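Long-range contact in cytochrome P450 (Zobellia galactanivorans, PDB 6G5Q), which belongs to the cytochrome P450 family of haem-containing proteins and has a haem bound in its mainly helical fold: residues Y359-E364 and V373-I378. Numbering follows the deposited sequence.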
ATOM      1  N   TYR A 359       3.618 -13.841  18.634  1.00 50.23           N
ATOM      2  CA  TYR A 359       3.786 -13.208  17.328  1.00 45.52           C
ATOM      3  C   TYR A 359       5.084 -13.555  16.679  1.00 43.64           C
ATOM      4  O   TYR A 359       5.994 -13.967  17.346  1.00 48.00           O
ATOM      5  CB  TYR A 359       3.701 -11.690  17.478  1.00 44.63           C
ATOM      6  CG  TYR A 359       4.866 -11.065  18.259  1.00 52.16           C
ATOM      7  CD1 TYR A 359       4.847 -11.013  19.661  1.00 51.06           C
ATOM      8  CD2 TYR A 359       5.988 -10.525  17.591  1.00 45.07           C
ATOM      9  CE1 TYR A 359       5.888 -10.436  20.372  1.00 47.57           C
ATOM     10  CE2 TYR A 359       7.030  -9.940  18.283  1.00 48.68           C
ATOM     11  CZ  TYR A 359       6.970  -9.895  19.680  1.00 55.29           C
ATOM     12  OH  TYR A 359       8.002  -9.306  20.367  1.00 58.91           O
ATOM     13  N   LYS A 360       5.180 -13.363  15.374  1.00 44.52           N
ATOM     14  CA  LYS A 360       6.457 -13.404  14.728  1.00 45.94           C
ATOM     15  C   LYS A 360       6.537 -12.241  13.733  1.00 51.15           C
ATOM     16  O   LYS A 360       5.591 -11.973  12.969  1.00 52.47           O
ATOM     17  CB  LYS A 360       6.652 -14.733  14.027  1.00 47.76           C
ATOM     18  CG  LYS A 360       8.102 -14.954  13.620  1.00 54.16           C
ATOM     19  CD  LYS A 360       8.258 -15.559  12.236  1.00 59.04           C
ATOM     20  CE  LYS A 360       9.730 -15.571  11.873  1.00 65.84           C
ATOM     21  NZ  LYS A 360       9.905 -15.960  10.452  1.00 68.11           N
ATOM     22  N   GLU A 361       7.677 -11.566  13.727  1.00 48.29           N
ATOM     23  CA  GLU A 361       7.837 -10.319  12.986  1.00 51.13           C
ATOM     24  C   GLU A 361       8.178 -10.556  11.535  1.00 50.43           C
ATOM     25  O   GLU A 361       8.869 -11.516  11.210  1.00 51.49           O
ATOM     26  CB  GLU A 361       8.935  -9.464  13.611  1.00 50.33           C
ATOM     27  CG  GLU A 361       8.558  -8.849  14.946  1.00 52.22           C
ATOM     28  CD  GLU A 361       9.650  -7.957  15.506  1.00 61.48           C
ATOM     29  OE1 GLU A 361      10.775  -7.919  14.945  1.00 64.24           O
ATOM     30  OE2 GLU A 361       9.380  -7.281  16.521  1.00 63.20           O
ATOM     31  N   ASN A 362       7.697  -9.665  10.668  1.00 46.75           N
ATOM     32  CA  ASN A 362       8.049  -9.675   9.251  1.00 44.84           C
ATOM     33  C   ASN A 362       9.116  -8.619   8.998  1.00 44.62           C
ATOM     34  O   ASN A 362       8.801  -7.433   8.922  1.00 44.94           O
ATOM     35  CB  ASN A 362       6.791  -9.409   8.415  1.00 45.01           C
ATOM     36  CG  ASN A 362       7.048  -9.374   6.912  1.00 43.60           C
ATOM     37  OD1 ASN A 362       8.189  -9.350   6.432  1.00 42.76           O
ATOM     38  ND2 ASN A 362       5.959  -9.347   6.158  1.00 44.90           N
ATOM     39  N   ILE A 363      10.380  -9.058   8.905  1.00 42.24           N
ATOM     40  CA  ILE A 363      11.528  -8.178   8.678  1.00 40.67           C
ATOM     41  C   ILE A 363      11.933  -8.172   7.223  1.00 39.53           C
ATOM     42  O   ILE A 363      12.262  -9.211   6.680  1.00 40.36           O
ATOM     43  CB  ILE A 363      12.799  -8.587   9.488  1.00 41.27           C
ATOM     44  CG1 ILE A 363      12.515  -8.798  10.981  1.00 38.76           C
ATOM     45  CG2 ILE A 363      13.930  -7.592   9.269  1.00 36.88           C
ATOM     46  CD1 ILE A 363      11.641  -7.767  11.637  1.00 44.87           C
ATOM     47  N   GLU A 364      11.947  -6.996   6.614  1.00 43.14           N
ATOM     48  CA  GLU A 364      12.448  -6.838   5.255  1.00 50.57           C
ATOM     49  C   GLU A 364      13.961  -6.739   5.214  1.00 54.96           C
ATOM     50  O   GLU A 364      14.567  -5.835   5.813  1.00 58.25           O
ATOM     51  CB  GLU A 364      11.857  -5.610   4.570  1.00 51.49           C
ATOM     52  CG  GLU A 364      10.485  -5.829   3.955  1.00 60.43           C
ATOM     53  CD  GLU A 364       9.790  -4.530   3.533  1.00 61.52           C
ATOM     54  OE1 GLU A 364      10.448  -3.472   3.433  1.00 54.50           O
ATOM     55  OE2 GLU A 364       8.563  -4.575   3.299  1.00 67.78           O
ATOM     56  N   VAL A 373       8.323  -4.440   8.868  1.00 42.62           N
ATOM     57  CA  VAL A 373       7.209  -3.908   8.092  1.00 41.05           C
ATOM     58  C   VAL A 373       5.897  -4.342   8.731  1.00 42.25           C
ATOM     59  O   VAL A 373       4.859  -3.770   8.433  1.00 40.51           O
ATOM     60  CB  VAL A 373       7.255  -4.341   6.608  1.00 44.95           C
ATOM     61  CG1 VAL A 373       6.829  -5.804   6.449  1.00 42.52           C
ATOM     62  CG2 VAL A 373       6.369  -3.442   5.757  1.00 42.65           C
ATOM     63  N   GLY A 374       5.962  -5.325   9.631  1.00 40.96           N
ATOM     64  CA  GLY A 374       4.795  -5.811  10.353  1.00 44.65           C
ATOM     65  C   GLY A 374       5.011  -7.199  10.948  1.00 48.25           C
ATOM     66  O   GLY A 374       6.061  -7.479  11.544  1.00 52.55           O
ATOM     67  N   PHE A 375       4.023  -8.076  10.755  1.00 45.79           N
ATOM     68  CA  PHE A 375       4.005  -9.398  11.360  1.00 42.53           C
ATOM     69  C   PHE A 375       3.722 -10.492  10.352  1.00 45.42           C
ATOM     70  O   PHE A 375       2.793 -10.342   9.581  1.00 48.20           O
ATOM     71  CB  PHE A 375       2.944  -9.418  12.455  1.00 42.01           C
ATOM     72  CG  PHE A 375       3.207  -8.433  13.560  1.00 44.15           C
ATOM     73  CD1 PHE A 375       4.186  -8.692  14.531  1.00 45.57           C
ATOM     74  CD2 PHE A 375       2.501  -7.231  13.625  1.00 44.09           C
ATOM     75  CE1 PHE A 375       4.449  -7.773  15.547  1.00 44.85           C
ATOM     76  CE2 PHE A 375       2.743  -6.312  14.652  1.00 46.84           C
ATOM     77  CZ  PHE A 375       3.737  -6.573  15.600  1.00 48.14           C
ATOM     78  N   HIS A 376       4.499 -11.595  10.340  1.00 47.35           N
ATOM     79  CA  HIS A 376       4.074 -12.806   9.601  1.00 39.15           C
ATOM     80  C   HIS A 376       2.835 -13.371  10.271  1.00 38.40           C
ATOM     81  O   HIS A 376       1.917 -13.858   9.595  1.00 41.58           O
ATOM     82  CB  HIS A 376       5.178 -13.866   9.475  1.00 47.99           C
ATOM     83  CG  HIS A 376       6.290 -13.473   8.544  1.00 58.49           C
ATOM     84  ND1 HIS A 376       6.080 -13.175   7.208  1.00 63.44           N
ATOM     85  CD2 HIS A 376       7.622 -13.320   8.754  1.00 58.82           C
ATOM     86  CE1 HIS A 376       7.230 -12.844   6.643  1.00 61.38           C
ATOM     87  NE2 HIS A 376       8.182 -12.926   7.556  1.00 64.81           N
ATOM     88  N   ASN A 377       2.792 -13.295  11.600  1.00 32.31           N
ATOM     89  CA  ASN A 377       1.589 -13.660  12.347  1.00 33.41           C
ATOM     90  C   ASN A 377       1.607 -13.015  13.710  1.00 35.15           C
ATOM     91  O   ASN A 377       2.663 -12.671  14.243  1.00 36.37           O
ATOM     92  CB  ASN A 377       1.397 -15.189  12.487  1.00 38.31           C
ATOM     93  CG  ASN A 377       2.639 -15.881  13.057  1.00 40.71           C
ATOM     94  OD1 ASN A 377       3.563 -16.255  12.304  1.00 40.22           O
ATOM     95  ND2 ASN A 377       2.706 -15.965  14.390  1.00 34.93           N
ATOM     96  N   ILE A 378       0.414 -12.854  14.277  1.00 36.35           N
ATOM     97  CA  ILE A 378       0.268 -12.255  15.568  1.00 37.44           C
ATOM     98  C   ILE A 378      -1.117 -12.641  16.052  1.00 46.32           C
ATOM     99  O   ILE A 378      -2.136 -12.477  15.346  1.00 47.07           O
ATOM    100  CB  ILE A 378       0.477 -10.710  15.536  1.00 39.13           C
ATOM    101  CG1 ILE A 378       0.247 -10.070  16.912  1.00 35.76           C
ATOM    102  CG2 ILE A 378      -0.383 -10.039  14.464  1.00 36.87           C
ATOM    103  CD1 ILE A 378       1.005  -8.776  17.107  1.00 34.85           C
TER
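Asn-362 lays its side chain over one face of the His-376 imidazole. Its CB sits 3.8 Å from the ring centroid, almost on the ring normal, in a CH-pi contact. The amide continues across the same ring, with the two planes 15° apart. With CG anti to the backbone N (chi1 179°), the amide is swung over the imidazole, and CG of Asn-362 lies 3.6 Å from CG1 of Val-373. The Lys-360 chain runs alongside His-376, pointing the same way. The two strands form an antiparallel beta hairpin, 351-366 with 369-384, interrupted here by a classic beta bulge. His-376 and Asn-377 both face Lys-360, and both of their N-H groups reach Lys-360 O in weak hydrogen bonds. A shorter bond joins Lys-360 N to Asn-377 O at 2.8 Å. Beyond the bulge, Asn-362 N bonds Gly-374 O, and Val-373 N bonds Asn-362 O at 3.0 Å. The Tyr-359 and Phe-375 rings meet obliquely, with CD2 of Tyr-359 3.8 Å from CE1 of Phe-375. Ile-378 CD1 covers one face of Phe-375, which also packs on helix 222-238 at Thr-230, Asn-231 and Ala-234.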